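Side-chain contacts in D-isomer specific 2-hydroxyacid dehydrogenase family protein (Desulfovibrio vulgaris, PDB 5TX7), which probably interconverts D-2-hydroxyacids and the matching 2-keto acids with an NAD cofactor, as other dehydrogenases of its family do: residues 17-22 against 26-31; 46-51 against 304-309; 5-10 against 37-42; 33-36 against 41-44; 59-64 against 82-87. All blocks are in the same frame, centred on the assembly; numbering follows the deposited sequence.

Interaction 1. Residues 17-22 against 26-31; sequences ISWAPI and GELVVH
W19 and V30 meet through a ring face and a forked methyl pair. V30 CG2 sits over the indole, 3.8 Å from the centroid of the five-membered ring of W19 and 14° off the ring normal, a CH-pi contact. The second prong, V30 CG1, reaches the six-membered ring at 3.5 Å from W19 CZ2. Both prongs come to bear because V30 holds CG1 anti to the backbone N (chi1 -178°) and CG2 beside it. The L28 side chain stands roughly perpendicular to that of W19, and L28 CD2 lies 3.7 Å from W19 CB and 3.8 Å from W19 CE3, neither squarely over the ring nor at its rim. Helix 20-23 and strand 27-30 belong, with strand 3-6, to one beta-alpha-beta unit, at the edge of the parallel sheet in what is, from family and topology, a flavodoxin-like domain. I22, on the helix, continues the apolar row: its CG2 lies 4.0 Å from L28 CD1, while its CG1 branch comes to the indole edge, in the ring plane. The turn entering the helix is fixed by a capping bond from A20 N to S18 OG, 3.0 Å long and fairly straight at 159°. W19 also touches M299 of helix 292-310 and A6 of the neighbouring strand, and both L28 and I22 touch I4.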
# COMPACT_ATOMS: atom_id res chain seq x y z
N ILE A 17 -21.47 7.84 -6.13
CA ILE A 17 -22.40 6.92 -5.49
C ILE A 17 -23.81 7.50 -5.73
O ILE A 17 -23.98 8.32 -6.62
CB ILE A 17 -22.06 6.66 -4.00
CG1 ILE A 17 -22.14 7.92 -3.14
CG2 ILE A 17 -20.67 6.07 -3.91
CD1 ILE A 17 -21.99 7.68 -1.66
N SER A 18 -24.80 7.04 -4.97
CA SER A 18 -26.19 7.35 -5.23
C SER A 18 -26.93 7.73 -3.95
O SER A 18 -26.75 7.09 -2.92
CB SER A 18 -26.87 6.13 -5.84
OG SER A 18 -28.25 6.37 -6.06
N TRP A 19 -27.75 8.77 -4.04
CA TRP A 19 -28.66 9.15 -2.95
C TRP A 19 -29.93 8.27 -2.95
O TRP A 19 -30.77 8.43 -2.08
CB TRP A 19 -29.06 10.63 -3.07
CG TRP A 19 -27.96 11.55 -2.81
CD1 TRP A 19 -27.16 12.16 -3.74
CD2 TRP A 19 -27.48 11.96 -1.54
NE1 TRP A 19 -26.21 12.93 -3.11
CE2 TRP A 19 -26.39 12.83 -1.76
CE3 TRP A 19 -27.86 11.68 -0.21
CZ2 TRP A 19 -25.68 13.42 -0.71
CZ3 TRP A 19 -27.15 12.26 0.83
CH2 TRP A 19 -26.06 13.12 0.56
N ALA A 20 -30.07 7.36 -3.92
CA ALA A 20 -31.30 6.56 -4.05
C ALA A 20 -31.86 5.96 -2.74
O ALA A 20 -33.08 6.01 -2.53
CB ALA A 20 -31.12 5.47 -5.10
N PRO A 21 -31.00 5.42 -1.86
CA PRO A 21 -31.55 4.89 -0.60
C PRO A 21 -32.25 5.93 0.28
O PRO A 21 -33.22 5.59 0.95
CB PRO A 21 -30.30 4.34 0.12
CG PRO A 21 -29.34 4.03 -0.99
CD PRO A 21 -29.57 5.11 -2.01
N ILE A 22 -31.78 7.17 0.25
CA ILE A 22 -32.42 8.28 0.96
C ILE A 22 -33.66 8.78 0.18
O ILE A 22 -34.68 9.08 0.78
CB ILE A 22 -31.47 9.49 1.17
CG1 ILE A 22 -30.11 9.07 1.77
CG2 ILE A 22 -32.12 10.55 2.05
CD1 ILE A 22 -30.13 8.59 3.19
N GLY A 26 -38.41 9.93 1.22
CA GLY A 26 -38.90 11.29 1.28
C GLY A 26 -38.42 12.12 0.12
O GLY A 26 -37.86 11.61 -0.83
N GLU A 27 -38.67 13.42 0.22
CA GLU A 27 -38.23 14.39 -0.77
C GLU A 27 -36.90 14.91 -0.30
O GLU A 27 -36.82 15.52 0.76
CB GLU A 27 -39.25 15.53 -0.92
CG GLU A 27 -40.40 15.21 -1.87
CD GLU A 27 -39.92 14.60 -3.19
OE1 GLU A 27 -39.08 15.25 -3.87
OE2 GLU A 27 -40.34 13.46 -3.54
N LEU A 28 -35.85 14.67 -1.08
CA LEU A 28 -34.50 15.07 -0.70
C LEU A 28 -34.03 16.30 -1.45
O LEU A 28 -34.28 16.43 -2.64
CB LEU A 28 -33.53 13.93 -1.00
CG LEU A 28 -32.05 14.12 -0.67
CD1 LEU A 28 -31.84 14.31 0.82
CD2 LEU A 28 -31.32 12.89 -1.13
N VAL A 29 -33.36 17.20 -0.73
CA VAL A 29 -32.60 18.29 -1.34
C VAL A 29 -31.17 18.15 -0.85
O VAL A 29 -30.94 17.99 0.35
CB VAL A 29 -33.17 19.66 -0.97
CG1 VAL A 29 -32.38 20.75 -1.65
CG2 VAL A 29 -34.60 19.78 -1.44
N VAL A 30 -30.20 18.18 -1.78
CA VAL A 30 -28.79 18.02 -1.43
C VAL A 30 -28.02 19.27 -1.78
O VAL A 30 -27.85 19.58 -2.94
CB VAL A 30 -28.15 16.83 -2.17
CG1 VAL A 30 -26.69 16.66 -1.74
CG2 VAL A 30 -28.94 15.54 -1.93
N HIS A 31 -27.56 19.99 -0.76
CA HIS A 31 -26.62 21.09 -0.94
C HIS A 31 -25.21 20.54 -0.80
O HIS A 31 -24.96 19.69 0.06
CB HIS A 31 -26.83 22.19 0.09
CG HIS A 31 -28.16 22.84 0.00
ND1 HIS A 31 -29.21 22.50 0.83
CD2 HIS A 31 -28.62 23.83 -0.79
CE1 HIS A 31 -30.26 23.24 0.54
NE2 HIS A 31 -29.93 24.06 -0.45

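Interaction 2. Residues 46-51 against 304-309; sequences AHVVLT and ANIRSF
Strand 48-51 runs past helix 292-310 with V48 and I306 as the nearest backbone pair, their CA atoms 8.0 Å apart, a spacing that leaves one layer of side chains to fill the gap. I306 supplies the helix side of that layer. Its CG1 branch, anti to the carbonyl carbon (chi1 -64°), is directed at the strand and then extends nearly straight to CD1. On the way, I306 CG1 passes V48 CG1 at 4.2 Å; at the end, I306 CD1 meets L50 CD2 at 4.0 Å, the leucine and isoleucine chains crossing at about a right angle. V48 and L50 both also rest on I4 of strand 3-6. Two polar side chains of the helix find partners away from this layer: S308 OG bonds back to A304 O (2.9 Å), which S308 N reaches from the opposite face of the carbonyl plane, and N305 is held by N94, S71 and N316. F309 stacks on F69 of the next strand. The close contacts between these two segments are aliphatic, which implies that burial of methyl groups holds helix and strand together here, while directional bonds from helix to sheet, such as N305 to S71, lie beside it.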
# COMPACT_ATOMS: atom_id res chain seq x y z
N ALA A 46 -37.66 21.31 6.85
CA ALA A 46 -37.18 19.93 6.82
C ALA A 46 -37.58 19.15 8.07
O ALA A 46 -37.37 19.61 9.18
CB ALA A 46 -35.66 19.91 6.68
N HIS A 47 -38.13 17.95 7.86
CA HIS A 47 -38.38 16.98 8.93
C HIS A 47 -37.05 16.38 9.41
O HIS A 47 -36.86 16.13 10.61
CB HIS A 47 -39.23 15.81 8.44
CG HIS A 47 -40.63 16.15 8.05
ND1 HIS A 47 -40.95 16.98 6.99
CD2 HIS A 47 -41.80 15.67 8.52
CE1 HIS A 47 -42.27 17.04 6.87
NE2 HIS A 47 -42.81 16.24 7.78
N VAL A 48 -36.16 16.09 8.44
CA VAL A 48 -34.89 15.42 8.68
C VAL A 48 -33.75 16.23 8.08
O VAL A 48 -33.80 16.59 6.89
CB VAL A 48 -34.83 14.02 8.00
CG1 VAL A 48 -33.52 13.32 8.32
CG2 VAL A 48 -35.99 13.17 8.45
N VAL A 49 -32.72 16.49 8.88
CA VAL A 49 -31.52 17.17 8.42
C VAL A 49 -30.33 16.18 8.46
O VAL A 49 -30.13 15.47 9.46
CB VAL A 49 -31.22 18.43 9.27
CG1 VAL A 49 -29.78 18.92 9.09
CG2 VAL A 49 -32.19 19.53 8.93
N LEU A 50 -29.56 16.15 7.38
CA LEU A 50 -28.31 15.37 7.32
C LEU A 50 -27.13 16.34 7.32
O LEU A 50 -27.12 17.30 6.53
CB LEU A 50 -28.27 14.51 6.06
CG LEU A 50 -29.51 13.64 5.81
CD1 LEU A 50 -29.38 12.97 4.44
CD2 LEU A 50 -29.69 12.62 6.95
N THR A 51 -26.19 16.13 8.23
CA THR A 51 -25.01 16.95 8.34
C THR A 51 -23.79 16.04 8.52
O THR A 51 -23.85 15.05 9.23
CB THR A 51 -25.09 17.96 9.51
OG1 THR A 51 -23.87 18.69 9.61
CG2 THR A 51 -25.35 17.27 10.87
N ALA A 304 -30.89 3.62 6.74
CA ALA A 304 -31.38 2.76 7.83
C ALA A 304 -31.80 3.54 9.06
O ALA A 304 -32.84 3.25 9.65
CB ALA A 304 -30.33 1.74 8.21
N ASN A 305 -30.97 4.53 9.44
CA ASN A 305 -31.26 5.45 10.55
C ASN A 305 -32.59 6.20 10.33
O ASN A 305 -33.40 6.30 11.24
CB ASN A 305 -30.14 6.50 10.71
CG ASN A 305 -28.84 5.94 11.32
OD1 ASN A 305 -28.76 4.78 11.68
ND2 ASN A 305 -27.83 6.79 11.43
N ILE A 306 -32.78 6.73 9.13
CA ILE A 306 -33.99 7.48 8.77
C ILE A 306 -35.20 6.56 8.73
O ILE A 306 -36.27 6.92 9.23
CB ILE A 306 -33.85 8.20 7.40
CG1 ILE A 306 -32.75 9.26 7.45
CG2 ILE A 306 -35.16 8.84 6.97
CD1 ILE A 306 -32.26 9.69 6.07
N ARG A 307 -35.04 5.38 8.13
CA ARG A 307 -36.10 4.35 8.07
C ARG A 307 -36.56 3.98 9.48
O ARG A 307 -37.76 3.96 9.76
CB ARG A 307 -35.60 3.10 7.31
CG ARG A 307 -36.69 2.21 6.73
CD ARG A 307 -36.15 1.06 5.86
NE ARG A 307 -35.21 1.51 4.81
CZ ARG A 307 -33.88 1.32 4.78
NH1 ARG A 307 -33.23 0.62 5.73
NH2 ARG A 307 -33.17 1.81 3.76
N SER A 308 -35.59 3.76 10.38
CA SER A 308 -35.87 3.45 11.78
C SER A 308 -36.58 4.58 12.53
O SER A 308 -37.48 4.33 13.33
CB SER A 308 -34.59 3.10 12.52
OG SER A 308 -34.01 1.94 11.97
N PHE A 309 -36.17 5.82 12.27
CA PHE A 309 -36.85 6.97 12.88
C PHE A 309 -38.31 7.03 12.44
O PHE A 309 -39.18 7.27 13.27
CB PHE A 309 -36.15 8.29 12.55
CG PHE A 309 -36.94 9.47 12.98
CD1 PHE A 309 -37.04 9.79 14.33
CD2 PHE A 309 -37.66 10.23 12.05
CE1 PHE A 309 -37.81 10.86 14.75
CE2 PHE A 309 -38.44 11.29 12.47
CZ PHE A 309 -38.51 11.61 13.81

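Interaction 3. Residues 5-10 against 37-42; sequences VALDGY and DKIIER
L7 and R42 touch where strand 3-6 ends and helix 39-43 packs over it. The setting is a flavodoxin-like parallel sheet: strand 3-6 lies between strands 27-30 and 48-51, and the connection joining those two, with helix 39-43 in it, passes over the strand between them. R42 can be followed outward. Its CB receives L7 CD2 at 4.0 Å, and H31 also packs against the arginine. With CG anti to the carbonyl carbon (chi1 -66°) and the chain fully extended from CG to NE, the arginine then travels out past L7, the two side chains lying at a slant to each other. At the guanidinium, K38 CB covers one face, 3.7 Å above the plane and offset toward the rim. The tip is claimed from outside both segments: NH1 bonds to T34 OG1, and only weakly to R33 O.

L7 has a second branch to place. While CD2 goes to the arginine, L7 CD1 reaches I39 CG2 at 4.2 Å, so the leucine fork bridges two residues nearly one helical turn apart. Beyond L7 the chain leaves the sheet; the carboxylate of D8 takes the backbone N-H groups of N52 and K53, and Y10 packs on D135 of the second subunit. Two residues before L7 on the strand, V5 presents both methyls to the backbone of the helix, V5 CG1 at 3.7 Å and V5 CG2 at 3.8 Å from R42 O.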
# COMPACT_ATOMS: atom_id res chain seq x y z
N VAL A 5 -33.20 17.19 4.11
CA VAL A 5 -32.19 18.13 3.59
C VAL A 5 -30.78 17.70 4.01
O VAL A 5 -30.50 17.51 5.20
CB VAL A 5 -32.46 19.57 4.06
CG1 VAL A 5 -31.41 20.53 3.52
CG2 VAL A 5 -33.83 20.01 3.59
N ALA A 6 -29.89 17.54 3.01
CA ALA A 6 -28.46 17.33 3.25
C ALA A 6 -27.73 18.68 3.09
O ALA A 6 -27.71 19.27 2.00
CB ALA A 6 -27.91 16.29 2.29
N LEU A 7 -27.16 19.16 4.19
CA LEU A 7 -26.52 20.47 4.22
C LEU A 7 -25.10 20.48 3.65
O LEU A 7 -24.63 21.51 3.20
CB LEU A 7 -26.53 21.05 5.65
CG LEU A 7 -27.92 21.33 6.24
CD1 LEU A 7 -27.82 21.71 7.71
CD2 LEU A 7 -28.66 22.41 5.46
N ASP A 8 -24.42 19.34 3.68
CA ASP A 8 -23.11 19.23 3.03
C ASP A 8 -22.87 17.84 2.49
O ASP A 8 -22.12 17.07 3.05
CB ASP A 8 -21.97 19.68 3.96
CG ASP A 8 -21.87 18.88 5.25
OD1 ASP A 8 -22.91 18.36 5.72
OD2 ASP A 8 -20.75 18.80 5.81
N GLY A 9 -23.55 17.54 1.38
CA GLY A 9 -23.53 16.20 0.79
C GLY A 9 -22.42 15.92 -0.21
O GLY A 9 -22.24 14.78 -0.65
N TYR A 10 -21.65 16.93 -0.58
CA TYR A 10 -20.65 16.75 -1.63
C TYR A 10 -19.57 15.73 -1.25
O TYR A 10 -19.32 14.81 -2.01
CB TYR A 10 -20.01 18.08 -2.03
CG TYR A 10 -19.06 17.94 -3.19
CD1 TYR A 10 -19.52 17.64 -4.48
CD2 TYR A 10 -17.70 18.08 -3.01
CE1 TYR A 10 -18.64 17.51 -5.54
CE2 TYR A 10 -16.81 17.96 -4.06
CZ TYR A 10 -17.27 17.67 -5.33
OH TYR A 10 -16.36 17.56 -6.38
N ASP A 37 -24.17 31.22 7.75
CA ASP A 37 -25.28 32.18 7.57
C ASP A 37 -26.46 31.66 6.74
O ASP A 37 -27.49 32.31 6.68
CB ASP A 37 -24.77 33.51 6.99
CG ASP A 37 -24.18 33.38 5.57
OD1 ASP A 37 -23.46 32.40 5.28
OD2 ASP A 37 -24.42 34.30 4.76
N LYS A 38 -26.31 30.49 6.10
CA LYS A 38 -27.35 29.91 5.26
C LYS A 38 -28.00 28.65 5.85
O LYS A 38 -28.87 28.05 5.20
CB LYS A 38 -26.74 29.58 3.87
CG LYS A 38 -26.31 30.80 3.05
CD LYS A 38 -27.25 31.09 1.88
CE LYS A 38 -26.75 32.23 1.02
NZ LYS A 38 -27.03 33.55 1.66
N ILE A 39 -27.60 28.26 7.06
CA ILE A 39 -28.09 27.00 7.65
C ILE A 39 -29.61 27.02 7.87
O ILE A 39 -30.28 26.07 7.48
CB ILE A 39 -27.36 26.64 8.98
CG1 ILE A 39 -25.90 26.29 8.71
CG2 ILE A 39 -28.02 25.45 9.68
CD1 ILE A 39 -25.02 26.33 9.95
N ILE A 40 -30.13 28.09 8.46
CA ILE A 40 -31.56 28.18 8.78
C ILE A 40 -32.41 28.22 7.51
O ILE A 40 -33.39 27.49 7.42
CB ILE A 40 -31.93 29.42 9.65
CG1 ILE A 40 -31.03 29.60 10.88
CG2 ILE A 40 -33.39 29.34 10.07
CD1 ILE A 40 -30.94 28.41 11.78
N GLU A 41 -32.04 29.08 6.54
CA GLU A 41 -32.70 29.15 5.22
C GLU A 41 -32.90 27.78 4.57
O GLU A 41 -34.00 27.43 4.14
CB GLU A 41 -31.85 29.95 4.23
CG GLU A 41 -31.95 31.46 4.37
CD GLU A 41 -31.09 32.20 3.36
OE1 GLU A 41 -30.66 31.58 2.35
OE2 GLU A 41 -30.86 33.42 3.59
N ARG A 42 -31.81 27.03 4.50
CA ARG A 42 -31.79 25.78 3.77
C ARG A 42 -32.47 24.65 4.53
O ARG A 42 -33.11 23.77 3.91
CB ARG A 42 -30.35 25.42 3.42
CG ARG A 42 -29.75 26.41 2.43
CD ARG A 42 -28.31 26.08 2.11
NE ARG A 42 -27.72 27.07 1.20
CZ ARG A 42 -26.49 26.99 0.69
NH1 ARG A 42 -25.71 25.97 1.01
NH2 ARG A 42 -26.05 27.92 -0.14

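Interaction 4. Residues 33-36 against 41-44; sequences RTPS and ERAA
R42 and T34 carry most of this contact, with P35 adding a smaller share. The arginine reaches back from its helix to the loop that leads into that same helix, and a single nitrogen, NH1, does the polar work. Its main bond is to T34 OG1, 3.0 Å long with an N-H...O angle of 148°, the hydroxyl oxygen lying near the edge of the guanidinium and 16° out of its plane. A second approach, R42 NH1 to R33 O at 2.7 Å, is strongly bent and counts as weak. The threonine and arginine side chains run antiparallel alongside one another, which brings T34 CG2 to 3.9 Å from R42 CD. The threonine serves both purposes because CG2 is anti to its backbone N while OG1 lies beside that N (chi1 -65°). T34 OG1 has a further partner, the carbonyl of L7, so one hydroxyl ties the loop to both the helix and the end of strand 3-6. P35 crosses the arginine at about a right angle, its CD 4.0 Å from R42 NH1 and oblique to the guanidinium. R33 NE forms a salt bridge with D135 of the second subunit. The arrangement belongs to a beta-alpha connection of a flavodoxin-like fold, in which the loop leaving strand 27-30 is fastened by a residue of the helix that follows.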
# COMPACT_ATOMS: atom_id res chain seq x y z
N ARG A 33 -22.41 22.04 0.08
CA ARG A 33 -21.96 22.54 1.38
C ARG A 33 -22.84 23.72 1.78
O ARG A 33 -23.55 24.28 0.92
CB ARG A 33 -20.50 22.97 1.32
CG ARG A 33 -20.21 24.05 0.31
CD ARG A 33 -18.73 24.10 -0.07
NE ARG A 33 -18.24 22.89 -0.73
CZ ARG A 33 -18.43 22.56 -2.02
NH1 ARG A 33 -19.14 23.33 -2.84
NH2 ARG A 33 -17.92 21.41 -2.49
N THR A 34 -22.78 24.09 3.05
CA THR A 34 -23.56 25.20 3.56
C THR A 34 -22.75 26.11 4.48
O THR A 34 -22.33 25.67 5.54
CB THR A 34 -24.81 24.68 4.28
OG1 THR A 34 -25.67 24.03 3.34
CG2 THR A 34 -25.60 25.84 4.92
N PRO A 35 -22.54 27.38 4.08
CA PRO A 35 -21.94 28.32 5.07
C PRO A 35 -22.89 28.60 6.23
O PRO A 35 -24.09 28.43 6.10
CB PRO A 35 -21.65 29.59 4.25
CG PRO A 35 -22.50 29.48 3.04
CD PRO A 35 -22.79 28.02 2.78
N SER A 36 -22.32 29.02 7.35
CA SER A 36 -23.06 29.23 8.62
C SER A 36 -24.28 30.15 8.53
O SER A 36 -25.31 29.88 9.17
CB SER A 36 -22.09 29.81 9.64
OG SER A 36 -21.42 30.92 9.06
N GLU A 41 -32.04 29.08 6.54
CA GLU A 41 -32.70 29.15 5.22
C GLU A 41 -32.90 27.78 4.57
O GLU A 41 -34.00 27.43 4.14
CB GLU A 41 -31.85 29.95 4.23
CG GLU A 41 -31.95 31.46 4.37
CD GLU A 41 -31.09 32.20 3.36
OE1 GLU A 41 -30.66 31.58 2.35
OE2 GLU A 41 -30.86 33.42 3.59
N ARG A 42 -31.81 27.03 4.50
CA ARG A 42 -31.79 25.78 3.77
C ARG A 42 -32.47 24.65 4.53
O ARG A 42 -33.11 23.77 3.91
CB ARG A 42 -30.35 25.42 3.42
CG ARG A 42 -29.75 26.41 2.43
CD ARG A 42 -28.31 26.08 2.11
NE ARG A 42 -27.72 27.07 1.20
CZ ARG A 42 -26.49 26.99 0.69
NH1 ARG A 42 -25.71 25.97 1.01
NH2 ARG A 42 -26.05 27.92 -0.14
N ALA A 43 -32.33 24.66 5.85
CA ALA A 43 -32.92 23.63 6.70
C ALA A 43 -34.41 23.87 6.99
O ALA A 43 -35.11 22.94 7.44
CB ALA A 43 -32.14 23.51 8.00
N ALA A 44 -34.89 25.09 6.74
CA ALA A 44 -36.29 25.44 7.01
C ALA A 44 -37.25 24.51 6.26
O ALA A 44 -37.03 24.18 5.09
CB ALA A 44 -36.57 26.90 6.66

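Interaction 5. Residues 59-64 against 82-87; sequences SALQAL and VAAAGV
Helix 58-62 and helix 82-87 come together with L61 and A85 as the nearest backbone pair, their CA atoms 6.8 Å apart, with alanines on the second helix facing L61. L61 provides the whole reach from its side. Its CG is anti to the carbonyl carbon (chi1 -64°), and the chain continues nearly extended to CD1, the one branch that does the touching. That methyl settles against the junction of two alanines: L61 CD1 is 4.0 Å from A84 CB and 4.1 Å from A85 CB, and it comes nearer still to the main chain, 3.7 Å from A85 N. The leucine therefore meets backbone as much as side chain. The contact is apolar, and L61 extends it by also touching L67 and L88, while A85 turns part of its surface to V92 in the last strand of the sheet.

Polar groups at the starts of both helices are met by nearby aspartates: D57 takes the hydroxyl of S59 and the N-H of A60, and D81 takes the N-H of A84. On its other flank helix 58-62 meets I40 of helix 39-43 through A60 and A63. Such side-by-side packing of the helices that link successive parallel strands, here 48-51 to 69-72 and 69-72 to 92-93, is characteristic of an alpha/beta fold of the flavodoxin-like kind.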
# COMPACT_ATOMS: atom_id res chain seq x y z
N SER A 59 -29.35 27.52 19.04
CA SER A 59 -30.02 28.63 18.36
C SER A 59 -30.51 28.24 16.97
O SER A 59 -31.60 28.62 16.60
CB SER A 59 -29.12 29.88 18.33
OG SER A 59 -28.11 29.78 17.34
N ALA A 60 -29.73 27.47 16.22
CA ALA A 60 -30.18 26.91 14.93
C ALA A 60 -31.31 25.88 15.09
O ALA A 60 -32.28 25.93 14.32
CB ALA A 60 -29.02 26.27 14.16
N LEU A 61 -31.20 24.99 16.07
CA LEU A 61 -32.21 23.96 16.35
C LEU A 61 -33.57 24.55 16.76
O LEU A 61 -34.60 24.10 16.30
CB LEU A 61 -31.71 22.97 17.42
CG LEU A 61 -30.48 22.11 17.08
CD1 LEU A 61 -29.78 21.61 18.35
CD2 LEU A 61 -30.78 20.96 16.13
N GLN A 62 -33.57 25.56 17.61
CA GLN A 62 -34.81 26.28 17.97
C GLN A 62 -35.44 27.12 16.84
O GLN A 62 -36.63 27.40 16.87
CB GLN A 62 -34.58 27.19 19.17
CG GLN A 62 -34.41 26.42 20.45
CD GLN A 62 -34.43 27.34 21.62
OE1 GLN A 62 -33.61 28.25 21.71
NE2 GLN A 62 -35.39 27.13 22.52
N ALA A 63 -34.63 27.51 15.87
CA ALA A 63 -35.11 28.23 14.67
C ALA A 63 -35.62 27.27 13.58
O ALA A 63 -36.02 27.71 12.50
CB ALA A 63 -34.02 29.12 14.10
N LEU A 64 -35.63 25.96 13.88
CA LEU A 64 -36.17 24.94 12.99
C LEU A 64 -37.22 24.10 13.73
O LEU A 64 -37.01 22.93 14.01
CB LEU A 64 -35.02 24.06 12.49
CG LEU A 64 -33.90 24.75 11.71
CD1 LEU A 64 -32.74 23.78 11.52
CD2 LEU A 64 -34.37 25.28 10.37
N VAL A 82 -25.86 17.87 20.53
CA VAL A 82 -26.86 16.80 20.60
C VAL A 82 -27.66 16.83 21.91
O VAL A 82 -28.78 16.30 21.95
CB VAL A 82 -26.28 15.38 20.36
CG1 VAL A 82 -25.59 15.31 19.00
CG2 VAL A 82 -25.34 14.94 21.47
N ALA A 83 -27.09 17.43 22.95
CA ALA A 83 -27.83 17.66 24.21
C ALA A 83 -28.99 18.65 24.00
O ALA A 83 -30.11 18.40 24.43
CB ALA A 83 -26.89 18.15 25.31
N ALA A 84 -28.71 19.77 23.34
CA ALA A 84 -29.75 20.74 22.99
C ALA A 84 -30.83 20.10 22.11
O ALA A 84 -32.02 20.34 22.31
CB ALA A 84 -29.14 21.93 22.26
N ALA A 85 -30.40 19.30 21.15
CA ALA A 85 -31.34 18.54 20.32
C ALA A 85 -32.25 17.64 21.16
O ALA A 85 -33.47 17.59 20.93
CB ALA A 85 -30.60 17.72 19.27
N GLY A 86 -31.67 16.96 22.15
CA GLY A 86 -32.40 16.08 23.05
C GLY A 86 -33.53 16.79 23.78
O GLY A 86 -34.70 16.35 23.71
N VAL A 87 -33.21 17.91 24.43
CA VAL A 87 -34.19 18.64 25.25
C VAL A 87 -35.35 19.20 24.42
O VAL A 87 -36.47 19.30 24.90
CB VAL A 87 -33.54 19.73 26.17
CG1 VAL A 87 -32.45 19.13 27.06
CG2 VAL A 87 -32.98 20.91 25.38

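All five contacts lie in the domain built on the five-stranded parallel sheet. Interactions 1 and 2, with centres 11 Å apart, touch through I22 and I306 on the face covered by helices 20-23 and 292-310. The centres of interactions 3 and 4 almost coincide, 3 Å apart, sharing R42 of helix 39-43 on the other face; the centre of interaction 5 lies about 16 Å from that of interaction 3, joined to it through I40. Along the chain interaction 1 is nested within the loop closed by interaction 3, and interaction 5 within that closed by interaction 2. Helix 292-310, late in the sequence, thus closes a domain begun at the N-terminus.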